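Local atomic coordinates of endo-1,4-b-d-mannanase (Trichoderma reesei, PDB entry 1QNR), a protein that probably hydrolyses internal beta-1,4-mannosidic linkages of mannan polysaccharides, as a family 5 glycoside hydrolase built on a TIM-barrel fold. Residues A[289-294]-A[333-338]; A[142-147]-A[181-186]. One frame throughout, in Å; residues are numbered along the deposited sequence.

Contact 1 of 2, residues A[289-294]-A[333-338]; sequences PWQTTS and QCLVKN
The polar bridge between Q291 and the backbone of L335 carries most of this contact. NE2 of Q291 donates to O of L335 over 3.0 Å with an N-H...O angle of 161°. The donor meets a lone pair in the carbonyl plane, and the acceptor lies only 10° out of the glutamine amide plane. NE2 also bonds to the hydroxyl of Y277, and the two partners together fix the turn of the amide. A water donates to O of C334 at 2.8 Å; it lies unusually close to OE1 of Q291, so that leg of a bridge is doubtful. Reach comes from a chain that runs extended beyond CG (chi2 -174°).

Beyond the hydrogen bond there is van der Waals contact, the methyl CD2 of L335 lying 3.7 Å from OE1 of Q291, and the two side chains cross at about a right angle. Within 333-338 the helix widens into a pi-type turn, closed by N of N338 on O of Q333 at 3.0 Å.

A covalent tie joins the same two helices, since C334 is disulfide-bonded to C284. Helices 283-295 and 330-343 lie on the outside of the barrel; W290 packs inward on F274 of strand 272-277, and V336 on F305 of strand 300-309.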
ATOM      1  N   PRO A 289     -10.477   8.410 -17.221  1.00 13.12           N
ATOM      2  CA  PRO A 289      -9.798   9.709 -17.307  1.00 13.67           C
ATOM      3  C   PRO A 289      -8.678   9.902 -16.270  1.00 11.92           C
ATOM      4  O   PRO A 289      -7.636  10.530 -16.571  1.00 13.07           O
ATOM      5  CB  PRO A 289     -10.946  10.730 -17.145  1.00 15.81           C
ATOM      6  CG  PRO A 289     -12.191   9.997 -17.502  1.00 17.63           C
ATOM      7  CD  PRO A 289     -11.962   8.541 -17.077  1.00 15.87           C
ATOM      8  N   TRP A 290      -8.869   9.314 -15.071  1.00 11.26           N
ATOM      9  CA  TRP A 290      -7.801   9.376 -14.055  1.00 10.94           C
ATOM     10  C   TRP A 290      -6.510   8.639 -14.468  1.00  9.82           C
ATOM     11  O   TRP A 290      -5.412   9.129 -14.262  1.00 11.05           O
ATOM     12  CB  TRP A 290      -8.285   8.809 -12.717  1.00 10.10           C
ATOM     13  CG  TRP A 290      -9.501   9.423 -12.080  1.00  9.43           C
ATOM     14  CD1 TRP A 290     -10.078  10.684 -12.316  1.00 11.17           C
ATOM     15  CD2 TRP A 290     -10.297   8.851 -11.064  1.00  9.37           C
ATOM     16  NE1 TRP A 290     -11.178  10.867 -11.549  1.00 10.88           N
ATOM     17  CE2 TRP A 290     -11.343   9.755 -10.716  1.00 10.37           C
ATOM     18  CE3 TRP A 290     -10.227   7.637 -10.308  1.00  9.54           C
ATOM     19  CZ2 TRP A 290     -12.312   9.484  -9.760  1.00 11.43           C
ATOM     20  CZ3 TRP A 290     -11.165   7.370  -9.336  1.00  9.84           C
ATOM     21  CH2 TRP A 290     -12.203   8.301  -9.034  1.00 11.10           C
ATOM     22  N   GLN A 291      -6.722   7.467 -15.084  1.00  9.77           N
ATOM     23  CA  GLN A 291      -5.561   6.666 -15.548  1.00 10.56           C
ATOM     24  C   GLN A 291      -4.870   7.450 -16.663  1.00 10.81           C
ATOM     25  O   GLN A 291      -3.629   7.493 -16.628  1.00 11.37           O
ATOM     26  CB  GLN A 291      -6.103   5.326 -16.118  1.00 10.51           C
ATOM     27  CG  GLN A 291      -6.734   4.457 -15.032  1.00 11.43           C
ATOM     28  CD  GLN A 291      -7.125   3.086 -15.582  1.00 12.10           C
ATOM     29  OE1 GLN A 291      -7.599   2.993 -16.765  1.00 13.65           O
ATOM     30  NE2 GLN A 291      -6.989   2.076 -14.732  1.00 10.36           N
ATOM     31  N   THR A 292      -5.627   8.115 -17.572  1.00 11.88           N
ATOM     32  CA  THR A 292      -4.923   8.904 -18.596  1.00 12.80           C
ATOM     33  C   THR A 292      -4.207  10.105 -18.007  1.00 12.12           C
ATOM     34  O   THR A 292      -3.045  10.412 -18.414  1.00 12.58           O
ATOM     35  CB  THR A 292      -5.979   9.391 -19.632  1.00 13.41           C
ATOM     36  OG1 THR A 292      -6.465   8.223 -20.318  1.00 14.85           O
ATOM     37  CG2 THR A 292      -5.359  10.368 -20.642  1.00 15.77           C
ATOM     38  N   THR A 293      -4.798  10.813 -17.052  1.00 11.50           N
ATOM     39  CA  THR A 293      -4.094  11.916 -16.394  1.00 10.64           C
ATOM     40  C   THR A 293      -2.795  11.440 -15.758  1.00  9.92           C
ATOM     41  O   THR A 293      -1.722  12.064 -15.910  1.00 11.42           O
ATOM     42  CB  THR A 293      -5.046  12.614 -15.411  1.00 11.85           C
ATOM     43  OG1 THR A 293      -6.208  13.146 -16.095  1.00 13.11           O
ATOM     44  CG2 THR A 293      -4.378  13.728 -14.611  1.00 12.75           C
ATOM     45  N   SER A 294      -2.856  10.331 -14.993  1.00  9.98           N
ATOM     46  CA  SER A 294      -1.635   9.842 -14.302  1.00 11.02           C
ATOM     47  C   SER A 294      -0.564   9.457 -15.293  1.00 10.95           C
ATOM     48  O   SER A 294       0.600   9.906 -15.163  1.00 12.73           O
ATOM     49  CB  SER A 294      -2.087   8.635 -13.418  1.00 11.59           C
ATOM     50  OG  SER A 294      -0.949   8.216 -12.635  1.00 12.37           O
ATOM     51  N   GLN A 333     -11.527  -5.339 -18.953  1.00 10.57           N
ATOM     52  CA  GLN A 333     -11.104  -4.905 -20.307  1.00 11.41           C
ATOM     53  C   GLN A 333     -10.879  -3.402 -20.268  1.00 11.94           C
ATOM     54  O   GLN A 333      -9.868  -2.933 -20.835  1.00 13.20           O
ATOM     55  CB  GLN A 333     -12.185  -5.299 -21.356  1.00 12.84           C
ATOM     56  CG  GLN A 333     -12.316  -4.783 -22.791  0.70 20.03           C
ATOM     57  CD  GLN A 333     -13.495  -4.852 -23.727  0.70 25.01           C
ATOM     58  OE1 GLN A 333     -13.551  -4.477 -24.975  0.70 27.81           O
ATOM     59  NE2 GLN A 333     -14.755  -5.275 -23.398  0.70 22.38           N
ATOM     60  N   CYS A 334     -11.799  -2.648 -19.728  1.00 10.75           N
ATOM     61  CA  CYS A 334     -11.736  -1.182 -19.737  1.00 12.03           C
ATOM     62  C   CYS A 334     -10.583  -0.537 -18.913  1.00 11.86           C
ATOM     63  O   CYS A 334      -9.908   0.382 -19.388  1.00 13.43           O
ATOM     64  CB  CYS A 334     -13.036  -0.600 -19.213  1.00 14.23           C
ATOM     65  SG  CYS A 334     -13.125   1.198 -19.111  1.00 14.53           S
ATOM     66  N   LEU A 335     -10.385  -1.091 -17.706  1.00 10.94           N
ATOM     67  CA  LEU A 335      -9.454  -0.464 -16.744  1.00 10.57           C
ATOM     68  C   LEU A 335      -8.141  -1.163 -16.547  1.00  9.43           C
ATOM     69  O   LEU A 335      -7.240  -0.670 -15.835  1.00 11.09           O
ATOM     70  CB  LEU A 335     -10.213  -0.400 -15.356  1.00 11.48           C
ATOM     71  CG  LEU A 335     -11.416   0.555 -15.381  1.00 11.66           C
ATOM     72  CD1 LEU A 335     -12.186   0.489 -14.047  1.00 13.18           C
ATOM     73  CD2 LEU A 335     -11.019   2.000 -15.721  1.00 12.88           C
ATOM     74  N   VAL A 336      -7.977  -2.390 -17.099  1.00  9.74           N
ATOM     75  CA  VAL A 336      -6.756  -3.166 -17.030  1.00  9.95           C
ATOM     76  C   VAL A 336      -6.173  -3.398 -18.436  1.00 11.29           C
ATOM     77  O   VAL A 336      -5.141  -2.780 -18.738  1.00 12.19           O
ATOM     78  CB  VAL A 336      -6.939  -4.509 -16.244  1.00  9.05           C
ATOM     79  CG1 VAL A 336      -5.573  -5.156 -16.047  1.00 11.53           C
ATOM     80  CG2 VAL A 336      -7.611  -4.225 -14.902  1.00 11.93           C
ATOM     81  N   LYS A 337      -6.790  -4.257 -19.257  1.00 12.01           N
ATOM     82  CA  LYS A 337      -6.163  -4.519 -20.593  1.00 11.94           C
ATOM     83  C   LYS A 337      -6.089  -3.215 -21.386  1.00 11.71           C
ATOM     84  O   LYS A 337      -4.934  -3.063 -21.923  1.00 13.46           O
ATOM     85  CB  LYS A 337      -7.030  -5.581 -21.301  1.00 16.96           C
ATOM     86  CG  LYS A 337      -6.405  -5.941 -22.652  1.00 21.47           C
ATOM     87  CD  LYS A 337      -6.996  -7.110 -23.399  1.00 29.85           C
ATOM     88  CE  LYS A 337      -6.986  -6.803 -24.916  1.00 33.24           C
ATOM     89  NZ  LYS A 337      -5.597  -6.710 -25.446  1.00 34.08           N
ATOM     90  N   ASN A 338      -7.047  -2.334 -21.500  1.00 12.60           N
ATOM     91  CA  ASN A 338      -6.896  -1.127 -22.363  1.00 13.09           C
ATOM     92  C   ASN A 338      -5.855  -0.211 -21.772  1.00 13.19           C
ATOM     93  O   ASN A 338      -5.119   0.484 -22.527  1.00 15.73           O
ATOM     94  CB  ASN A 338      -8.197  -0.347 -22.577  1.00 14.65           C
ATOM     95  CG  ASN A 338      -9.282  -1.064 -23.418  1.00 14.52           C
ATOM     96  OD1 ASN A 338     -10.481  -0.614 -23.407  1.00 20.17           O
ATOM     97  ND2 ASN A 338      -8.913  -2.186 -23.964  1.00 13.63           N
TER
HETATM   98  O   HOH W   1      -9.091   2.945 -18.811  1.00 24.01           O

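Contact 2 of 2, residues A[142-147]-A[181-186]; sequences TQYRKY and VQWATS
In the conformer described, one of two modelled for R145, NH1 of R145 donates to OG of S186 over 2.7 Å with an N-H...O angle of 156°. The hydroxyl sits at the edge of the guanidinium, close to its plane, while CB of S186 also lies near that plane, 3.5 Å from NH1. A water doubles the link: it accepts from NH2 of R145 at 3.1 Å and donates to the backbone O of S186 at 2.8 Å, so that both terminal nitrogens face the serine. Were S186 replaced by an alanine, NH1 would probably be left without its hydroxyl acceptor and the guanidinium would swing more freely, though the water bridge and the packing of R145 on V187 and Y190 would remain.

Helices 138-155 and 178-194 are successive outer helices of the TIM barrel, with parallel strand 161-165 between them in the chain. Deeper between them, Y144 meets W183. CZ2 of the W183 indole lies 3.7 Å from OH and 3.9 Å from CE2 of Y144, the ring planes inclined obliquely at 35°. With CG of Y144 anti to the backbone N (chi1 168°), the phenol extends across the helix gap, and its OH bonds to O of L166, just past strand 161-165. The indole NE1 bonds to OE1 of Q141, and W134 meets both rings, edge-to-face in the case of Y144.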
ATOM      1  N   THR A 142       7.605   0.121  20.660  1.00  9.16           N
ATOM      2  CA  THR A 142       8.587  -0.937  20.827  1.00 11.53           C
ATOM      3  C   THR A 142       8.117  -2.244  20.206  1.00 11.15           C
ATOM      4  O   THR A 142       8.852  -2.936  19.457  1.00  9.93           O
ATOM      5  CB  THR A 142       8.883  -1.151  22.335  1.00 12.53           C
ATOM      6  OG1 THR A 142       9.537   0.075  22.757  1.00 15.52           O
ATOM      7  CG2 THR A 142       9.872  -2.297  22.562  1.00 13.33           C
ATOM      8  N   GLN A 143       6.839  -2.622  20.381  1.00 10.17           N
ATOM      9  CA  GLN A 143       6.295  -3.816  19.725  1.00  9.05           C
ATOM     10  C   GLN A 143       6.126  -3.637  18.225  1.00  9.35           C
ATOM     11  O   GLN A 143       6.498  -4.592  17.474  1.00  9.13           O
ATOM     12  CB  GLN A 143       4.975  -4.276  20.405  1.00  9.17           C
ATOM     13  CG  GLN A 143       4.504  -5.628  19.902  1.00  9.17           C
ATOM     14  CD  GLN A 143       5.441  -6.784  20.170  1.00 10.20           C
ATOM     15  OE1 GLN A 143       6.135  -6.813  21.212  1.00 12.80           O
ATOM     16  NE2 GLN A 143       5.527  -7.801  19.294  1.00 10.50           N
ATOM     17  N   TYR A 144       5.661  -2.498  17.735  1.00  8.85           N
ATOM     18  CA  TYR A 144       5.576  -2.230  16.274  1.00  8.86           C
ATOM     19  C   TYR A 144       6.954  -2.423  15.642  1.00  8.31           C
ATOM     20  O   TYR A 144       7.060  -3.050  14.542  1.00  8.96           O
ATOM     21  CB  TYR A 144       5.016  -0.827  16.021  1.00  8.19           C
ATOM     22  CG  TYR A 144       5.122  -0.308  14.596  1.00  6.91           C
ATOM     23  CD1 TYR A 144       4.269  -0.765  13.563  1.00  8.15           C
ATOM     24  CD2 TYR A 144       6.036   0.711  14.291  1.00  8.39           C
ATOM     25  CE1 TYR A 144       4.406  -0.273  12.259  1.00  8.74           C
ATOM     26  CE2 TYR A 144       6.143   1.240  12.991  1.00  8.94           C
ATOM     27  CZ  TYR A 144       5.340   0.706  11.976  1.00  7.64           C
ATOM     28  OH  TYR A 144       5.511   1.278  10.706  1.00  8.65           O
ATOM     29  N   ARG A 145       8.016  -1.860  16.260  1.00  8.72           N
ATOM     30  CA  ARG A 145       9.349  -2.035  15.639  1.00  8.43           C
ATOM     31  C   ARG A 145       9.839  -3.492  15.722  1.00  9.62           C
ATOM     32  O   ARG A 145      10.543  -3.959  14.783  1.00  9.79           O
ATOM     33  CB  ARG A 145      10.418  -1.090  16.279  1.00 10.18           C
ATOM     34  CG  ARG A 145      10.026   0.390  16.083  0.70 11.82           C
ATOM     35  CD  ARG A 145      11.157   1.245  16.727  0.70 15.71           C
ATOM     36  NE  ARG A 145      11.089   2.564  16.159  0.70 16.78           N
ATOM     37  CZ  ARG A 145      12.022   3.412  15.804  0.70 14.47           C
ATOM     38  NH1 ARG A 145      11.505   4.566  15.352  0.70 14.98           N
ATOM     39  NH2 ARG A 145      13.364   3.141  15.890  0.70 12.84           N
ATOM     40  N   LYS A 146       9.454  -4.243  16.756  1.00  9.03           N
ATOM     41  CA  LYS A 146       9.816  -5.677  16.792  1.00 10.61           C
ATOM     42  C   LYS A 146       9.096  -6.397  15.648  1.00 10.96           C
ATOM     43  O   LYS A 146       9.695  -7.284  14.996  1.00 11.11           O
ATOM     44  CB  LYS A 146       9.398  -6.317  18.132  1.00 12.72           C
ATOM     45  CG  LYS A 146      10.278  -6.012  19.326  0.50 14.14           C
ATOM     46  CD  LYS A 146       9.816  -6.842  20.552  0.50 16.36           C
ATOM     47  CE  LYS A 146      10.098  -8.304  20.384  0.50 21.31           C
ATOM     48  NZ  LYS A 146      10.215  -9.048  21.685  0.50 25.27           N
ATOM     49  N   TYR A 147       7.849  -6.005  15.335  1.00  9.06           N
ATOM     50  CA  TYR A 147       7.135  -6.649  14.185  1.00  9.71           C
ATOM     51  C   TYR A 147       7.712  -6.231  12.857  1.00  9.64           C
ATOM     52  O   TYR A 147       7.941  -7.111  11.998  1.00  9.50           O
ATOM     53  CB  TYR A 147       5.597  -6.235  14.292  1.00  9.27           C
ATOM     54  CG  TYR A 147       4.825  -6.971  13.203  1.00  8.14           C
ATOM     55  CD1 TYR A 147       4.650  -8.371  13.321  1.00  8.75           C
ATOM     56  CD2 TYR A 147       4.324  -6.307  12.090  1.00  8.49           C
ATOM     57  CE1 TYR A 147       4.009  -9.087  12.319  1.00  8.89           C
ATOM     58  CE2 TYR A 147       3.669  -7.032  11.077  1.00  8.00           C
ATOM     59  CZ  TYR A 147       3.580  -8.394  11.184  1.00  8.33           C
ATOM     60  OH  TYR A 147       2.942  -9.143  10.150  1.00  9.37           O
ATOM     61  N   VAL A 181       5.437  13.633  10.863  1.00 10.18           N
ATOM     62  CA  VAL A 181       6.784  13.854  10.263  1.00 10.12           C
ATOM     63  C   VAL A 181       7.846  13.199  11.136  1.00 10.37           C
ATOM     64  O   VAL A 181       8.739  12.495  10.609  1.00 10.63           O
ATOM     65  CB  VAL A 181       7.058  15.352  10.076  1.00 10.90           C
ATOM     66  CG1 VAL A 181       8.509  15.543   9.629  1.00 13.06           C
ATOM     67  CG2 VAL A 181       6.132  15.996   9.016  1.00 12.84           C
ATOM     68  N   GLN A 182       7.835  13.411  12.456  1.00 10.46           N
ATOM     69  CA  GLN A 182       8.886  12.856  13.319  1.00 10.19           C
ATOM     70  C   GLN A 182       8.801  11.349  13.428  1.00 10.71           C
ATOM     71  O   GLN A 182       9.863  10.675  13.368  1.00 11.38           O
ATOM     72  CB  GLN A 182       8.915  13.491  14.761  1.00 11.19           C
ATOM     73  CG  GLN A 182       9.187  15.015  14.764  1.00 15.63           C
ATOM     74  CD  GLN A 182      10.373  15.422  13.923  1.00 17.42           C
ATOM     75  OE1 GLN A 182      11.483  14.794  13.967  1.00 20.24           O
ATOM     76  NE2 GLN A 182      10.240  16.413  13.029  1.00 17.09           N
ATOM     77  N   TRP A 183       7.600  10.767  13.482  1.00 10.63           N
ATOM     78  CA  TRP A 183       7.481   9.287  13.539  1.00  9.75           C
ATOM     79  C   TRP A 183       7.944   8.679  12.205  1.00  9.72           C
ATOM     80  O   TRP A 183       8.749   7.708  12.218  1.00 10.39           O
ATOM     81  CB  TRP A 183       5.980   8.991  13.773  1.00  9.52           C
ATOM     82  CG  TRP A 183       5.644   7.511  13.672  1.00  9.25           C
ATOM     83  CD1 TRP A 183       5.818   6.550  14.663  1.00  8.53           C
ATOM     84  CD2 TRP A 183       5.048   6.826  12.544  1.00  8.52           C
ATOM     85  NE1 TRP A 183       5.450   5.309  14.194  1.00  9.50           N
ATOM     86  CE2 TRP A 183       4.972   5.472  12.887  1.00  9.01           C
ATOM     87  CE3 TRP A 183       4.635   7.263  11.272  1.00  9.58           C
ATOM     88  CZ2 TRP A 183       4.403   4.550  12.012  1.00  8.72           C
ATOM     89  CZ3 TRP A 183       4.077   6.299  10.391  1.00  9.56           C
ATOM     90  CH2 TRP A 183       3.983   4.939  10.764  1.00  9.33           C
ATOM     91  N   ALA A 184       7.514   9.237  11.064  1.00  9.72           N
ATOM     92  CA  ALA A 184       7.932   8.650   9.786  1.00  9.90           C
ATOM     93  C   ALA A 184       9.424   8.781   9.538  1.00  9.73           C
ATOM     94  O   ALA A 184      10.057   7.865   8.957  1.00  9.98           O
ATOM     95  CB  ALA A 184       7.147   9.304   8.635  1.00 10.96           C
ATOM     96  N   THR A 185      10.027   9.894  10.027  1.00 11.58           N
ATOM     97  CA  THR A 185      11.478  10.054   9.903  1.00 10.33           C
ATOM     98  C   THR A 185      12.173   8.959  10.695  1.00  9.19           C
ATOM     99  O   THR A 185      13.109   8.244  10.137  1.00 10.39           O
ATOM    100  CB  THR A 185      11.867  11.477  10.436  1.00 10.60           C
ATOM    101  OG1 THR A 185      11.310  12.475   9.605  1.00 12.25           O
ATOM    102  CG2 THR A 185      13.394  11.665  10.470  1.00 13.11           C
ATOM    103  N   SER A 186      11.853   8.755  11.961  1.00  9.83           N
ATOM    104  CA  SER A 186      12.510   7.737  12.784  1.00 10.51           C
ATOM    105  C   SER A 186      12.261   6.309  12.304  1.00  8.94           C
ATOM    106  O   SER A 186      13.224   5.474  12.234  1.00 10.22           O
ATOM    107  CB  SER A 186      12.015   7.864  14.249  1.00 14.46           C
ATOM    108  OG  SER A 186      12.793   6.957  15.026  1.00 21.37           O
TER
HETATM  109  O   HOH W   2      15.165   4.998  14.234  1.00 17.03           O

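Both contacts join outer helices that follow one another round the barrel, each pair separated in the chain by parallel strands: 161-165 for contact 2, and 300-309 with the short strand 325-326 for contact 1. They share no element and lie on opposite sides of the chain's centre, with their own centres 36 Å apart. Contact 1 is the smaller and more buried, and relies on a side-chain amide N-H bonded to a main-chain carbonyl, with a water at its oxygen, beside a disulfide. Contact 2 grades from a buried aromatic pair to a partly exposed arginine-serine bond nearer the surface. Water takes part in each, reaching a main-chain carbonyl of the second helix in both cases.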